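Local coordinates for bilirubin-inducible fluorescent protein UnaG (Anguilla japonica, PDB 4I3B), which binds unconjugated bilirubin with high affinity inside a beta-barrel and, once loaded with this ligand, fluoresces green, at residues Q45-N57 and F62-E74. Sequence-based numbering, arbitrary orientation.
Sequences QKDGDKMTVKIEN and FLDTQVKFKLGEE. With BLR (3-[5-[(Z)-(4-ethenyl-3-methyl-5-oxidanylidene-pyrrol-2-ylidene)methyl]-2-[[5-[(Z)-(3-ethenyl-4-methyl-5-oxidanylidene-pyrrol-2-ylidene)methyl]-3-(3-hydroxy-3-oxopropyl)-4-methyl-1H-pyrrol-2-yl]methyl]-4-methyl-1H-pyrrol-3-yl]propanoic acid), chain G.
Strands 50-56 and 64-70 pair antiparallel, their axes 4.7 Å apart at closest approach, with hydrogen-bonded pairs Met51-Phe69, Val53-Val67 and Ile55-Thr65 placing their side chains on the ligand side. The Phe69 ring lies alongside Met51, its CZ 3.7 Å from Met51 CB. Met51 CG lies anti to the carbonyl carbon (chi1 -58°) and the chain runs on extended to SD, obliquely beside the ring in a Met-aromatic contact, 4.9 Å from the centroid. One ring face takes Met51 O toward its rim, while methyl CMB of bilirubin meets the ring edge. Further along, Val53 CB packs on Val67 CG2, and Ile55 CD1 presses on bilirubin CMA at 3.4 Å. This hairpin is part of the wall of the lipocalin/fatty-acid-binding-protein barrel that encloses the pigment; strand 40-46 flanks it on the side of 50-56. At its turn end, Asn57 N and ND2 both donate to Leu63 O, each at 3.0 Å and from opposite faces of the carbonyl plane, which helps fix the amide's rotation. CG, likewise placed (chi1 -77°), sets that amide against the ligand: OD1 accepts from BLR ND and, weakly, NC, while ND2 also donates to the propionate oxygen O1A. Replacing Asn57 by a leucine would probably leave the pyrrole N-H (ND) and lactam N-H (NC) without their shared acceptor and O1A without this donor. On the opposite face, Thr52 lies beside the aliphatic chain of Lys68. Asp64 and Glu56 set their carboxylates near each other; Glu56 OE1 is hydrogen-bonded to Tyr42. At the far end Lys70 NZ, in one of two conformers, forms a salt bridge with Asp49 OD2 (2.6 Å); Lys50 NZ makes a hydrogen-bonded one with Asp49 OD1 from its syn side, so the carboxylate then bridges two lysines beside the classic bulge of Asp49 and Lys50 opposite Lys46.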
ATOM      1  N   GLN A  45       4.805  -9.012  11.764  1.00 17.26           N
ATOM      2  CA  GLN A  45       4.448  -8.101  12.846  1.00 20.87           C
ATOM      3  C   GLN A  45       5.123  -8.494  14.126  1.00 24.64           C
ATOM      4  O   GLN A  45       5.593  -9.631  14.293  1.00 25.18           O
ATOM      5  CB  GLN A  45       2.924  -8.057  13.046  1.00 21.89           C
ATOM      6  CG  GLN A  45       2.327  -9.259  13.772  1.00 23.88           C
ATOM      7  CD  GLN A  45       2.261  -9.062  15.279  1.00 29.05           C
ATOM      8  OE1 GLN A  45       2.199  -7.931  15.770  1.00 30.30           O
ATOM      9  NE2 GLN A  45       2.276 -10.163  16.022  1.00 32.22           N
ATOM     10  N   LYS A  46       5.150  -7.521  15.028  1.00 25.47           N
ATOM     11  CA  LYS A  46       5.729  -7.672  16.334  1.00 28.73           C
ATOM     12  C   LYS A  46       4.820  -6.960  17.336  1.00 28.77           C
ATOM     13  O   LYS A  46       4.499  -5.787  17.152  1.00 27.68           O
ATOM     14  CB  LYS A  46       7.137  -7.057  16.281  1.00 30.34           C
ATOM     15  CG  LYS A  46       8.156  -7.997  15.646  1.00 31.40           C
ATOM     16  CD  LYS A  46       9.537  -7.386  15.514  1.00 34.36           C
ATOM     17  CE  LYS A  46      10.478  -8.308  14.740  1.00 36.87           C
ATOM     18  NZ  LYS A  46      11.486  -7.539  13.930  1.00 40.43           N
ATOM     19  N   ASP A  47       4.359  -7.689  18.354  1.00 29.72           N
ATOM     20  CA  ASP A  47       3.691  -7.072  19.507  1.00 30.21           C
ATOM     21  C   ASP A  47       2.298  -6.498  19.253  1.00 29.85           C
ATOM     22  O   ASP A  47       1.713  -5.864  20.132  1.00 31.79           O
ATOM     23  CB  ASP A  47       4.594  -5.979  20.082  1.00 32.71           C
ATOM     24  CG  ASP A  47       5.850  -6.549  20.696  1.00 39.12           C
ATOM     25  OD1 ASP A  47       5.730  -7.558  21.438  1.00 42.50           O
ATOM     26  OD2 ASP A  47       6.949  -6.007  20.430  1.00 41.76           O
ATOM     27  N   GLY A  48       1.767  -6.717  18.060  1.00 28.23           N
ATOM     28  CA  GLY A  48       0.439  -6.239  17.725  1.00 27.20           C
ATOM     29  C   GLY A  48       0.432  -4.763  17.374  1.00 27.31           C
ATOM     30  O   GLY A  48      -0.628  -4.206  17.071  1.00 29.53           O
ATOM     31  N   ASP A  49       1.596  -4.116  17.402  1.00 26.22           N
ATOM     32  CA  ASP A  49       1.667  -2.700  17.033  1.00 24.30           C
ATOM     33  C   ASP A  49       2.871  -2.329  16.175  1.00 21.46           C
ATOM     34  O   ASP A  49       3.067  -1.160  15.894  1.00 21.12           O
ATOM     35  CB  ASP A  49       1.645  -1.815  18.279  1.00 25.65           C
ATOM     36  CG  ASP A  49       2.937  -1.879  19.060  1.00 29.85           C
ATOM     37  OD1 ASP A  49       3.754  -2.791  18.793  1.00 30.19           O
ATOM     38  OD2 ASP A  49       3.132  -1.025  19.952  1.00 33.23           O
ATOM     39  N   LYS A  50       3.682  -3.306  15.765  1.00 22.52           N
ATOM     40  CA  LYS A  50       4.790  -3.038  14.838  1.00 23.06           C
ATOM     41  C   LYS A  50       4.663  -3.953  13.641  1.00 20.85           C
ATOM     42  O   LYS A  50       4.339  -5.133  13.792  1.00 21.97           O
ATOM     43  CB  LYS A  50       6.143  -3.251  15.513  1.00 22.49           C
ATOM     44  CG  LYS A  50       6.520  -2.115  16.485  1.00 24.95           C
ATOM     45  CD  LYS A  50       7.781  -2.454  17.296  1.00 27.55           C
ATOM     46  CE  LYS A  50       7.486  -3.422  18.447  1.00 31.53           C
ATOM     47  NZ  LYS A  50       6.450  -2.896  19.418  1.00 34.29           N
ATOM     48  N   MET A  51       4.899  -3.415  12.447  1.00 17.12           N
ATOM     49  CA  MET A  51       4.810  -4.207  11.219  1.00 15.06           C
ATOM     50  C   MET A  51       5.966  -3.942  10.293  1.00 13.55           C
ATOM     51  O   MET A  51       6.538  -2.856  10.268  1.00 15.12           O
ATOM     52  CB  MET A  51       3.494  -3.895  10.470  1.00 17.24           C
ATOM     53  CG  MET A  51       2.263  -4.163  11.313  1.00 16.92           C
ATOM     54  SD  MET A  51       0.700  -3.814  10.477  1.00 19.80           S
ATOM     55  CE  MET A  51       0.698  -5.013   9.153  1.00 20.47           C
ATOM     56  N   THR A  52       6.287  -4.956   9.500  1.00 12.74           N
ATOM     57  CA  THR A  52       7.203  -4.812   8.378  1.00 12.02           C
ATOM     58  C   THR A  52       6.504  -5.363   7.159  1.00 10.54           C
ATOM     59  O   THR A  52       5.906  -6.436   7.225  1.00 13.73           O
ATOM     60  CB  THR A  52       8.474  -5.606   8.618  1.00 14.69           C
ATOM     61  OG1 THR A  52       9.156  -5.054   9.744  1.00 17.41           O
ATOM     62  CG2 THR A  52       9.386  -5.556   7.428  1.00 14.32           C
ATOM     63  N   VAL A  53       6.535  -4.623   6.062  1.00 10.72           N
ATOM     64  CA  VAL A  53       5.951  -5.105   4.814  1.00 10.68           C
ATOM     65  C   VAL A  53       7.053  -5.064   3.757  1.00 10.55           C
ATOM     66  O   VAL A  53       7.640  -4.001   3.501  1.00 11.31           O
ATOM     67  CB  VAL A  53       4.734  -4.279   4.349  1.00 12.36           C
ATOM     68  CG1 VAL A  53       4.151  -4.887   3.046  1.00 14.19           C
ATOM     69  CG2 VAL A  53       3.669  -4.280   5.421  1.00 12.16           C
ATOM     70  N   LYS A  54       7.362  -6.231   3.188  1.00 10.51           N
ATOM     71  CA  LYS A  54       8.285  -6.313   2.075  1.00 10.60           C
ATOM     72  C   LYS A  54       7.454  -6.496   0.803  1.00 10.04           C
ATOM     73  O   LYS A  54       6.529  -7.308   0.779  1.00 11.35           O
ATOM     74  CB  LYS A  54       9.226  -7.493   2.229  1.00 13.84           C
ATOM     75  CG  LYS A  54      10.197  -7.624   1.073  1.00 20.42           C
ATOM     76  CD  LYS A  54      11.149  -8.819   1.204  1.00 26.16           C
ATOM     77  CE  LYS A  54      11.786  -9.179  -0.146  1.00 27.50           C
ATOM     78  NZ  LYS A  54      12.706 -10.374   0.008  1.00 31.96           N
ATOM     79  N   ILE A  55       7.781  -5.741  -0.237  1.00 10.21           N
ATOM     80  CA  ILE A  55       6.990  -5.726  -1.458  1.00  9.92           C
ATOM     81  C   ILE A  55       7.884  -6.031  -2.649  1.00 10.47           C
ATOM     82  O   ILE A  55       8.913  -5.390  -2.840  1.00 12.64           O
ATOM     83  CB  ILE A  55       6.316  -4.339  -1.660  1.00 10.67           C
ATOM     84  CG1 ILE A  55       5.478  -3.946  -0.434  1.00 10.67           C
ATOM     85  CG2 ILE A  55       5.449  -4.330  -2.934  1.00 10.68           C
ATOM     86  CD1 ILE A  55       6.168  -3.067   0.567  1.00 10.93           C
ATOM     87  N   GLU A  56       7.469  -6.987  -3.471  1.00 10.15           N
ATOM     88  CA  GLU A  56       8.069  -7.159  -4.778  1.00 10.88           C
ATOM     89  C   GLU A  56       7.011  -6.668  -5.758  1.00 10.60           C
ATOM     90  O   GLU A  56       6.023  -7.371  -6.025  1.00 11.27           O
ATOM     91  CB  GLU A  56       8.404  -8.628  -5.012  1.00 12.25           C
ATOM     92  CG  GLU A  56       9.447  -9.150  -4.032  1.00 15.45           C
ATOM     93  CD  GLU A  56       9.567 -10.672  -4.023  1.00 23.22           C
ATOM     94  OE1 GLU A  56       8.585 -11.370  -4.351  1.00 24.67           O
ATOM     95  OE2 GLU A  56      10.637 -11.151  -3.630  1.00 27.63           O
ATOM     96  N   ASN A  57       7.166  -5.445  -6.279  1.00 10.44           N
ATOM     97  CA  ASN A  57       6.130  -4.924  -7.187  1.00 10.05           C
ATOM     98  C   ASN A  57       6.045  -5.745  -8.462  1.00 12.01           C
ATOM     99  O   ASN A  57       4.973  -5.872  -9.033  1.00 13.73           O
ATOM    100  CB  ASN A  57       6.370  -3.453  -7.500  1.00  9.63           C
ATOM    101  CG  ASN A  57       5.955  -2.526  -6.347  1.00  9.59           C
ATOM    102  OD1 ASN A  57       4.767  -2.394  -6.049  1.00  9.89           O
ATOM    103  ND2 ASN A  57       6.925  -1.850  -5.749  1.00 11.13           N
ATOM    104  N   PHE A  62       9.744  -3.674 -11.768  1.00 16.39           N
ATOM    105  CA  PHE A  62      10.779  -4.428 -11.068  1.00 17.55           C
ATOM    106  C   PHE A  62      11.365  -3.661  -9.875  1.00 17.50           C
ATOM    107  O   PHE A  62      12.581  -3.637  -9.666  1.00 21.18           O
ATOM    108  CB  PHE A  62      11.888  -4.859 -12.038  1.00 19.43           C
ATOM    109  CG  PHE A  62      11.415  -5.718 -13.176  1.00 20.51           C
ATOM    110  CD1 PHE A  62      11.217  -7.080 -13.011  1.00 22.06           C
ATOM    111  CD2 PHE A  62      11.189  -5.155 -14.421  1.00 21.34           C
ATOM    112  CE1 PHE A  62      10.792  -7.870 -14.089  1.00 23.05           C
ATOM    113  CE2 PHE A  62      10.773  -5.936 -15.483  1.00 21.92           C
ATOM    114  CZ  PHE A  62      10.568  -7.291 -15.311  1.00 22.05           C
ATOM    115  N   LEU A  63      10.500  -3.031  -9.099  1.00 12.86           N
ATOM    116  CA  LEU A  63      10.915  -2.372  -7.874  1.00 11.31           C
ATOM    117  C   LEU A  63      10.526  -3.174  -6.627  1.00 12.85           C
ATOM    118  O   LEU A  63       9.354  -3.450  -6.409  1.00 12.68           O
ATOM    119  CB  LEU A  63      10.262  -0.988  -7.804  1.00 12.48           C
ATOM    120  CG  LEU A  63      10.719  -0.038  -8.910  1.00 13.76           C
ATOM    121  CD1 LEU A  63       9.939   1.265  -8.900  1.00 13.16           C
ATOM    122  CD2 LEU A  63      12.213   0.217  -8.840  1.00 14.73           C
ATOM    123  N   ASP A  64      11.530  -3.532  -5.818  1.00 12.02           N
ATOM    124  CA  ASP A  64      11.302  -4.136  -4.521  1.00 12.01           C
ATOM    125  C   ASP A  64      11.482  -3.023  -3.496  1.00 11.55           C
ATOM    126  O   ASP A  64      12.346  -2.141  -3.659  1.00 11.44           O
ATOM    127  CB  ASP A  64      12.352  -5.207  -4.219  1.00 12.28           C
ATOM    128  CG  ASP A  64      12.117  -6.516  -4.914  1.00 15.76           C
ATOM    129  OD1 ASP A  64      11.190  -6.613  -5.744  1.00 15.60           O
ATOM    130  OD2 ASP A  64      12.877  -7.471  -4.587  1.00 18.18           O
ATOM    131  N   THR A  65      10.699  -3.039  -2.425  1.00 11.95           N
ATOM    132  CA  THR A  65      10.956  -2.133  -1.325  1.00 12.37           C
ATOM    133  C   THR A  65      10.381  -2.703  -0.049  1.00 11.25           C
ATOM    134  O   THR A  65       9.900  -3.841  -0.014  1.00 12.14           O
ATOM    135  CB  THR A  65      10.392  -0.722  -1.626  1.00 12.62           C
ATOM    136  OG1 THR A  65      10.914   0.205  -0.672  1.00 15.40           O
ATOM    137  CG2 THR A  65       8.873  -0.685  -1.584  1.00 15.04           C
ATOM    138  N   GLN A  66      10.515  -1.945   1.040  1.00 11.95           N
ATOM    139  CA  GLN A  66       9.915  -2.334   2.302  1.00 11.86           C
ATOM    140  C   GLN A  66       9.518  -1.097   3.070  1.00 13.31           C
ATOM    141  O   GLN A  66      10.102  -0.007   2.869  1.00 15.50           O
ATOM    142  CB  GLN A  66      10.862  -3.184   3.143  1.00 15.80           C
ATOM    143  CG  GLN A  66      11.944  -2.383   3.766  1.00 22.92           C
ATOM    144  CD  GLN A  66      12.855  -3.232   4.619  1.00 26.21           C
ATOM    145  OE1 GLN A  66      12.561  -4.404   4.913  1.00 25.53           O
ATOM    146  NE2 GLN A  66      13.977  -2.654   5.017  1.00 29.62           N
ATOM    147  N   VAL A  67       8.549  -1.263   3.965  1.00 11.28           N
ATOM    148  CA  VAL A  67       8.302  -0.271   4.993  1.00 11.02           C
ATOM    149  C   VAL A  67       8.269  -0.974   6.342  1.00 11.61           C
ATOM    150  O   VAL A  67       7.861  -2.147   6.450  1.00 11.37           O
ATOM    151  CB  VAL A  67       6.983   0.498   4.777  1.00 11.49           C
ATOM    152  CG1 VAL A  67       7.066   1.414   3.546  1.00 11.73           C
ATOM    153  CG2 VAL A  67       5.798  -0.431   4.680  1.00  9.89           C
ATOM    154  N   LYS A  68       8.727  -0.261   7.371  0.79 12.27           N
ATOM    155  CA  LYS A  68       8.710  -0.724   8.751  0.79 14.45           C
ATOM    156  C   LYS A  68       8.138   0.397   9.596  0.79 12.86           C
ATOM    157  O   LYS A  68       8.604   1.531   9.495  0.79 14.42           O
ATOM    158  CB  LYS A  68      10.137  -1.007   9.249  0.79 17.01           C
ATOM    159  CG  LYS A  68      10.865  -2.149   8.587  0.79 23.14           C
ATOM    160  CD  LYS A  68      12.163  -2.466   9.334  0.79 27.65           C
ATOM    161  CE  LYS A  68      12.713  -3.829   8.940  0.79 30.16           C
ATOM    162  NZ  LYS A  68      13.995  -4.158   9.633  0.79 32.42           N
ATOM    163  N   PHE A  69       7.171   0.095  10.449  1.00 12.30           N
ATOM    164  CA  PHE A  69       6.554   1.133  11.257  1.00 12.12           C
ATOM    165  C   PHE A  69       5.946   0.603  12.540  1.00 12.86           C
ATOM    166  O   PHE A  69       5.681  -0.598  12.681  1.00 14.45           O
ATOM    167  CB  PHE A  69       5.466   1.864  10.451  1.00 10.54           C
ATOM    168  CG  PHE A  69       4.420   0.936   9.872  1.00 10.47           C
ATOM    169  CD1 PHE A  69       3.314   0.555  10.635  1.00 12.31           C
ATOM    170  CD2 PHE A  69       4.533   0.456   8.571  1.00 12.10           C
ATOM    171  CE1 PHE A  69       2.326  -0.304  10.103  1.00 11.80           C
ATOM    172  CE2 PHE A  69       3.564  -0.396   8.049  1.00 10.93           C
ATOM    173  CZ  PHE A  69       2.467  -0.775   8.819  1.00 12.45           C
ATOM    174  N   LYS A  70       5.731   1.527  13.462  0.63 12.56           N
ATOM    175  CA  LYS A  70       4.979   1.288  14.671  0.63 13.73           C
ATOM    176  C   LYS A  70       3.652   2.044  14.554  0.63 12.92           C
ATOM    177  O   LYS A  70       3.627   3.210  14.161  0.63 11.54           O
ATOM    178  CB  LYS A  70       5.807   1.777  15.866  0.63 16.47           C
ATOM    179  CG  LYS A  70       5.091   1.705  17.202  0.63 17.14           C
ATOM    180  CD  LYS A  70       6.059   1.927  18.354  0.63 22.95           C
ATOM    181  CE  LYS A  70       5.322   2.330  19.619  0.63 24.85           C
ATOM    182  NZ  LYS A  70       4.374   1.283  20.106  0.63 27.13           N
ATOM    183  N   LEU A  71       2.539   1.401  14.894  1.00 13.54           N
ATOM    184  CA  LEU A  71       1.246   2.070  14.808  0.80 14.78           C
ATOM    185  C   LEU A  71       1.292   3.387  15.553  1.00 13.12           C
ATOM    186  O   LEU A  71       1.778   3.458  16.694  1.00 16.98           O
ATOM    187  CB  LEU A  71       0.131   1.202  15.395  0.80 17.50           C
ATOM    188  CG  LEU A  71      -0.098  -0.122  14.665  0.80 18.53           C
ATOM    189  CD1 LEU A  71      -1.156  -0.954  15.370  0.80 22.04           C
ATOM    190  CD2 LEU A  71      -0.504   0.137  13.231  0.80 18.20           C
ATOM    191  N   GLY A  72       0.770   4.429  14.927  1.00 13.34           N
ATOM    192  CA  GLY A  72       0.676   5.730  15.542  1.00 14.67           C
ATOM    193  C   GLY A  72       1.921   6.586  15.448  1.00 13.55           C
ATOM    194  O   GLY A  72       1.891   7.736  15.857  1.00 16.05           O
ATOM    195  N   GLU A  73       3.020   6.029  14.953  0.63 11.78           N
ATOM    196  CA  GLU A  73       4.288   6.746  14.901  0.63 11.86           C
ATOM    197  C   GLU A  73       4.620   7.148  13.472  0.63 12.64           C
ATOM    198  O   GLU A  73       4.774   6.302  12.597  0.63 11.40           O
ATOM    199  CB  GLU A  73       5.426   5.893  15.487  0.63 12.28           C
ATOM    200  CG  GLU A  73       6.812   6.585  15.488  0.63 12.88           C
ATOM    201  CD  GLU A  73       7.954   5.654  15.870  0.63 20.13           C
ATOM    202  OE1 GLU A  73       8.582   5.896  16.925  0.63 25.81           O
ATOM    203  OE2 GLU A  73       8.249   4.706  15.102  0.63 19.55           O
ATOM    204  N   GLU A  74       4.729   8.443  13.229  1.00 12.64           N
ATOM    205  CA  GLU A  74       5.074   8.938  11.910  1.00 12.92           C
ATOM    206  C   GLU A  74       6.473   8.480  11.498  1.00 11.85           C
ATOM    207  O   GLU A  74       7.405   8.406  12.313  1.00 13.10           O
ATOM    208  CB  GLU A  74       4.979  10.465  11.926  1.00 14.51           C
ATOM    209  CG  GLU A  74       5.203  11.099  10.575  1.00 17.35           C
ATOM    210  CD  GLU A  74       5.034  12.615  10.639  1.00 21.88           C
ATOM    211  OE1 GLU A  74       3.891  13.093  10.458  1.00 23.48           O
ATOM    212  OE2 GLU A  74       6.031  13.323  10.875  1.00 26.69           O
TER
HETATM  213  CHA BLR G 201       2.295  -1.907  -3.090  1.00  9.07           C
HETATM  214  NA  BLR G 201       2.035  -1.854  -0.575  1.00  9.01           N
HETATM  215  C1A BLR G 201       2.769  -1.579  -1.686  1.00  8.94           C
HETATM  216  C2A BLR G 201       3.900  -0.871  -1.316  1.00  8.73           C
HETATM  217  C3A BLR G 201       3.827  -0.706   0.068  1.00  8.64           C
HETATM  218  C4A BLR G 201       2.664  -1.330   0.503  1.00  9.52           C
HETATM  219  CMA BLR G 201       4.826  -0.007   0.940  1.00 10.59           C
HETATM  220  CAA BLR G 201       4.987  -0.399  -2.232  1.00 10.02           C
HETATM  221  CBA BLR G 201       4.900   1.043  -2.537  1.00 10.91           C
HETATM  222  CGA BLR G 201       5.995   1.530  -3.417  1.00 11.26           C
HETATM  223  O1A BLR G 201       6.592   0.751  -4.214  1.00 11.02           O
HETATM  224  O2A BLR G 201       6.319   2.767  -3.290  1.00 12.11           O
HETATM  225  CHB BLR G 201       2.235  -1.395   1.910  1.00  9.98           C
HETATM  226  NB  BLR G 201       0.569  -3.197   1.791  1.00 10.08           N
HETATM  227  C1B BLR G 201       1.317  -2.228   2.497  1.00 10.26           C
HETATM  228  C2B BLR G 201       0.926  -2.264   3.849  1.00  8.31           C
HETATM  229  C3B BLR G 201       0.038  -3.168   4.055  1.00  9.89           C
HETATM  230  C4B BLR G 201      -0.355  -3.891   2.776  1.00 10.56           C
HETATM  231  CMB BLR G 201       1.526  -1.343   4.893  1.00 10.51           C
HETATM  232  OB  BLR G 201      -1.109  -4.759   2.505  1.00 10.48           O
HETATM  233  CAB BLR G 201      -0.607  -3.531   5.341  1.00 11.29           C
HETATM  234  CBB BLR G 201      -1.559  -4.503   5.481  1.00 11.78           C
HETATM  235  NC  BLR G 201       4.294   0.202  -7.501  1.00 11.07           N
HETATM  236  C1C BLR G 201       5.295   0.240  -8.667  1.00 12.05           C
HETATM  237  C2C BLR G 201       5.335   1.703  -8.948  1.00 11.26           C
HETATM  238  C3C BLR G 201       4.574   2.370  -8.150  1.00  9.08           C
HETATM  239  C4C BLR G 201       3.914   1.566  -7.238  1.00 10.58           C
HETATM  240  CMC BLR G 201       6.231   2.222 -10.022  1.00 12.81           C
HETATM  241  OC  BLR G 201       5.823  -0.707  -9.178  1.00 14.02           O
HETATM  242  CAC BLR G 201       4.412   3.835  -8.117  1.00 10.60           C
HETATM  243  CBC BLR G 201       4.389   4.601  -9.235  1.00 11.63           C
HETATM  244  CHD BLR G 201       3.048   1.920  -6.255  1.00  9.10           C
HETATM  245  ND  BLR G 201       2.818  -0.216  -4.864  1.00  9.01           N
HETATM  246  C1D BLR G 201       2.515   1.053  -5.192  1.00  9.53           C
HETATM  247  C2D BLR G 201       1.485   1.507  -4.235  1.00  7.22           C
HETATM  248  C3D BLR G 201       1.210   0.475  -3.376  1.00  8.66           C
HETATM  249  C4D BLR G 201       2.076  -0.666  -3.724  1.00  8.40           C
HETATM  250  CMD BLR G 201       0.877   2.869  -4.288  1.00  9.62           C
HETATM  251  CAD BLR G 201       0.236   0.536  -2.231  1.00  8.55           C
HETATM  252  CBD BLR G 201      -1.073  -0.126  -2.612  1.00  9.06           C
HETATM  253  CGD BLR G 201      -0.999  -1.598  -2.429  1.00  9.44           C
HETATM  254  O1D BLR G 201      -1.202  -2.339  -3.408  1.00  9.49           O
HETATM  255  O2D BLR G 201      -0.776  -2.109  -1.307  1.00  9.44           O